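Local coordinates for protein peptidyl tryptophan dihydroxylase (PDB 7CTQ) that probably uses bound FAD to dihydroxylate a peptidyl tryptophan during biogenesis of the tryptophylquinone cofactor of quinohemoprotein amine dehydrogenase, at residues A[159-164]-A[239-244]. Residues are numbered along the deposited sequence; the frame is centred on the assembly and turned at random.
With FAD (flavin-adenine dinucleotide), chain C.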
# COMPACT_ATOMS: atom_id res chain seq x y z
N VAL A 159 3.15 15.19 8.23
CA VAL A 159 2.34 14.87 9.40
C VAL A 159 0.87 15.11 9.06
O VAL A 159 0.52 16.08 8.38
CB VAL A 159 2.76 15.69 10.64
CG1 VAL A 159 1.79 15.49 11.79
CG2 VAL A 159 4.14 15.27 11.12
N SER A 160 0.02 14.19 9.49
CA SER A 160 -1.42 14.34 9.35
C SER A 160 -1.98 14.56 10.76
O SER A 160 -1.76 13.74 11.65
CB SER A 160 -2.03 13.11 8.67
OG SER A 160 -1.61 13.03 7.31
N LEU A 161 -2.63 15.70 10.96
CA LEU A 161 -3.25 16.04 12.24
C LEU A 161 -4.74 15.78 12.16
O LEU A 161 -5.40 16.24 11.22
CB LEU A 161 -2.99 17.50 12.62
CG LEU A 161 -1.55 18.01 12.59
CD1 LEU A 161 -1.56 19.50 12.86
CD2 LEU A 161 -0.70 17.27 13.62
N LEU A 162 -5.28 15.09 13.16
CA LEU A 162 -6.64 14.58 13.11
C LEU A 162 -7.47 15.12 14.28
O LEU A 162 -7.01 15.11 15.43
CB LEU A 162 -6.62 13.05 13.11
CG LEU A 162 -7.92 12.40 13.55
CD1 LEU A 162 -8.90 12.39 12.39
CD2 LEU A 162 -7.66 11.00 14.05
N ASN A 163 -8.68 15.59 13.99
CA ASN A 163 -9.67 15.91 15.00
C ASN A 163 -10.84 14.94 14.86
O ASN A 163 -11.30 14.68 13.75
CB ASN A 163 -10.18 17.34 14.87
CG ASN A 163 -9.29 18.36 15.57
OD1 ASN A 163 -9.17 19.49 15.12
ND2 ASN A 163 -8.69 17.97 16.70
N VAL A 164 -11.30 14.40 15.99
CA VAL A 164 -12.42 13.46 16.03
C VAL A 164 -13.40 13.95 17.08
O VAL A 164 -13.01 14.25 18.21
CB VAL A 164 -11.95 12.04 16.36
CG1 VAL A 164 -13.14 11.12 16.50
CG2 VAL A 164 -10.99 11.51 15.29
N VAL A 239 -7.54 15.17 19.59
CA VAL A 239 -6.46 15.63 18.72
C VAL A 239 -5.43 14.50 18.62
O VAL A 239 -4.97 13.99 19.64
CB VAL A 239 -5.78 16.91 19.23
CG1 VAL A 239 -4.89 17.51 18.15
CG2 VAL A 239 -6.81 17.94 19.67
N HIS A 240 -5.09 14.12 17.38
CA HIS A 240 -4.11 13.07 17.14
C HIS A 240 -3.18 13.50 16.02
O HIS A 240 -3.59 14.19 15.08
CB HIS A 240 -4.75 11.73 16.75
CG HIS A 240 -5.76 11.23 17.72
ND1 HIS A 240 -5.45 10.35 18.74
CD2 HIS A 240 -7.10 11.45 17.82
CE1 HIS A 240 -6.54 10.06 19.43
NE2 HIS A 240 -7.56 10.71 18.89
N ALA A 241 -1.91 13.10 16.12
CA ALA A 241 -0.91 13.42 15.12
C ALA A 241 -0.33 12.11 14.58
O ALA A 241 0.09 11.24 15.35
CB ALA A 241 0.18 14.32 15.72
N ARG A 242 -0.34 11.97 13.25
CA ARG A 242 0.13 10.77 12.56
C ARG A 242 1.26 11.14 11.63
O ARG A 242 1.12 12.07 10.82
CB ARG A 242 -0.99 10.11 11.74
CG ARG A 242 -2.17 9.58 12.56
CD ARG A 242 -2.83 8.34 11.91
NE ARG A 242 -4.21 8.61 11.51
CZ ARG A 242 -4.83 8.08 10.45
NH1 ARG A 242 -4.21 7.18 9.68
NH2 ARG A 242 -6.08 8.41 10.18
N SER A 243 2.37 10.41 11.71
CA SER A 243 3.36 10.50 10.65
C SER A 243 2.77 9.92 9.37
O SER A 243 2.29 8.78 9.36
CB SER A 243 4.64 9.77 11.03
OG SER A 243 5.58 9.81 9.95
N SER A 244 2.75 10.72 8.30
CA SER A 244 2.25 10.27 7.01
C SER A 244 3.32 10.38 5.93
O SER A 244 2.99 10.48 4.74
CB SER A 244 1.00 11.07 6.63
OG SER A 244 1.30 12.45 6.61
PA FAD C . -2.67 -1.47 9.41
O1A FAD C . -3.95 -1.32 8.70
O2A FAD C . -2.24 -0.21 10.15
O5B FAD C . -2.73 -2.75 10.31
C5B FAD C . -1.82 -2.94 11.41
C4B FAD C . -2.56 -3.74 12.44
O4B FAD C . -1.63 -4.17 13.47
C3B FAD C . -3.70 -3.01 13.17
O3B FAD C . -4.80 -3.89 13.38
C2B FAD C . -3.04 -2.56 14.47
O2B FAD C . -3.95 -2.45 15.56
C1B FAD C . -2.08 -3.72 14.73
N9A FAD C . -0.93 -3.46 15.57
C8A FAD C . -0.14 -2.34 15.63
N7A FAD C . 0.84 -2.41 16.50
C5A FAD C . 0.67 -3.65 17.07
C6A FAD C . 1.37 -4.34 18.08
N6A FAD C . 2.43 -3.85 18.72
N1A FAD C . 0.94 -5.59 18.42
C2A FAD C . -0.12 -6.09 17.79
N3A FAD C . -0.86 -5.53 16.82
C4A FAD C . -0.41 -4.31 16.50
N1 FAD C . -5.91 4.33 3.00
C2 FAD C . -7.05 4.37 2.25
O2 FAD C . -7.37 3.43 1.52
N3 FAD C . -7.87 5.48 2.30
C4 FAD C . -7.66 6.60 3.07
O4 FAD C . -8.47 7.53 3.05
C4X FAD C . -6.45 6.56 3.87
N5 FAD C . -6.17 7.59 4.62
C5X FAD C . -5.02 7.55 5.39
C6 FAD C . -4.70 8.64 6.19
C7 FAD C . -3.54 8.65 6.96
C7M FAD C . -3.23 9.85 7.82
C8 FAD C . -2.68 7.55 6.93
C8M FAD C . -1.42 7.52 7.76
C9 FAD C . -2.99 6.45 6.13
C9A FAD C . -4.14 6.45 5.36
N10 FAD C . -4.49 5.35 4.54
C10 FAD C . -5.63 5.38 3.77
C1' FAD C . -3.59 4.20 4.44
C2' FAD C . -4.07 2.96 5.19
O2' FAD C . -4.42 3.27 6.54
C3' FAD C . -2.95 1.93 5.16
O3' FAD C . -2.46 1.85 3.83
C4' FAD C . -3.33 0.52 5.62
O4' FAD C . -4.17 0.56 6.77
C5' FAD C . -2.09 -0.30 5.90
O5' FAD C . -2.49 -1.66 6.12
P FAD C . -1.64 -2.61 7.03
O1P FAD C . -0.25 -2.70 6.39
O2P FAD C . -2.36 -3.89 7.26
O3P FAD C . -1.50 -1.79 8.38
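Ser160 turns OG to the backbone N side (chi1 -67°), and Ser244 holds its own OG between backbone N and carbonyl carbon (chi1 57°). The two hydroxyls meet, Ser160 OG to Ser244 OG at 3.0 Å. Thr199 on strand 193-201 also hydrogen-bonds Ser160 OG, so two hydroxyls grip this buried oxygen. The backbones pair as antiparallel strands. Ser160 and Arg242 form one hydrogen-bonded pair, Leu162 and His240 the next. Ser160 N donates to Arg242 O at 2.7 Å.

Arg242 bends at chi2 and chi3 and lays one guanidinium face against the flavin methyl C7M. Its NH1 comes within 3.2 Å of flavin C7. Ser160 CB touches the same methyl at 3.6 Å. Without the guanidinium, as with an alanine at Arg242, the rim of the flavin is likely to lose its flat cationic neighbour, with a gap beside the methyl C7M.

On the sheet face that carries Ser160 and Arg242, Leu162 CD2 meets the His240 ring obliquely, 3.8 Å from His240 CD2. The imidazole is tied through NE2 to Glu238 and lies near Phe40. On the opposite face of the sheet, Leu161 CD2 packs on Ala241 CB at 3.7 Å, with helix 208-220 touching Leu161. The contact joins two neighbouring strands of the mixed sheet, whose Ser160 and Arg242 face lines the dimethylbenzene end of the FAD pocket in this flavoprotein monooxygenase.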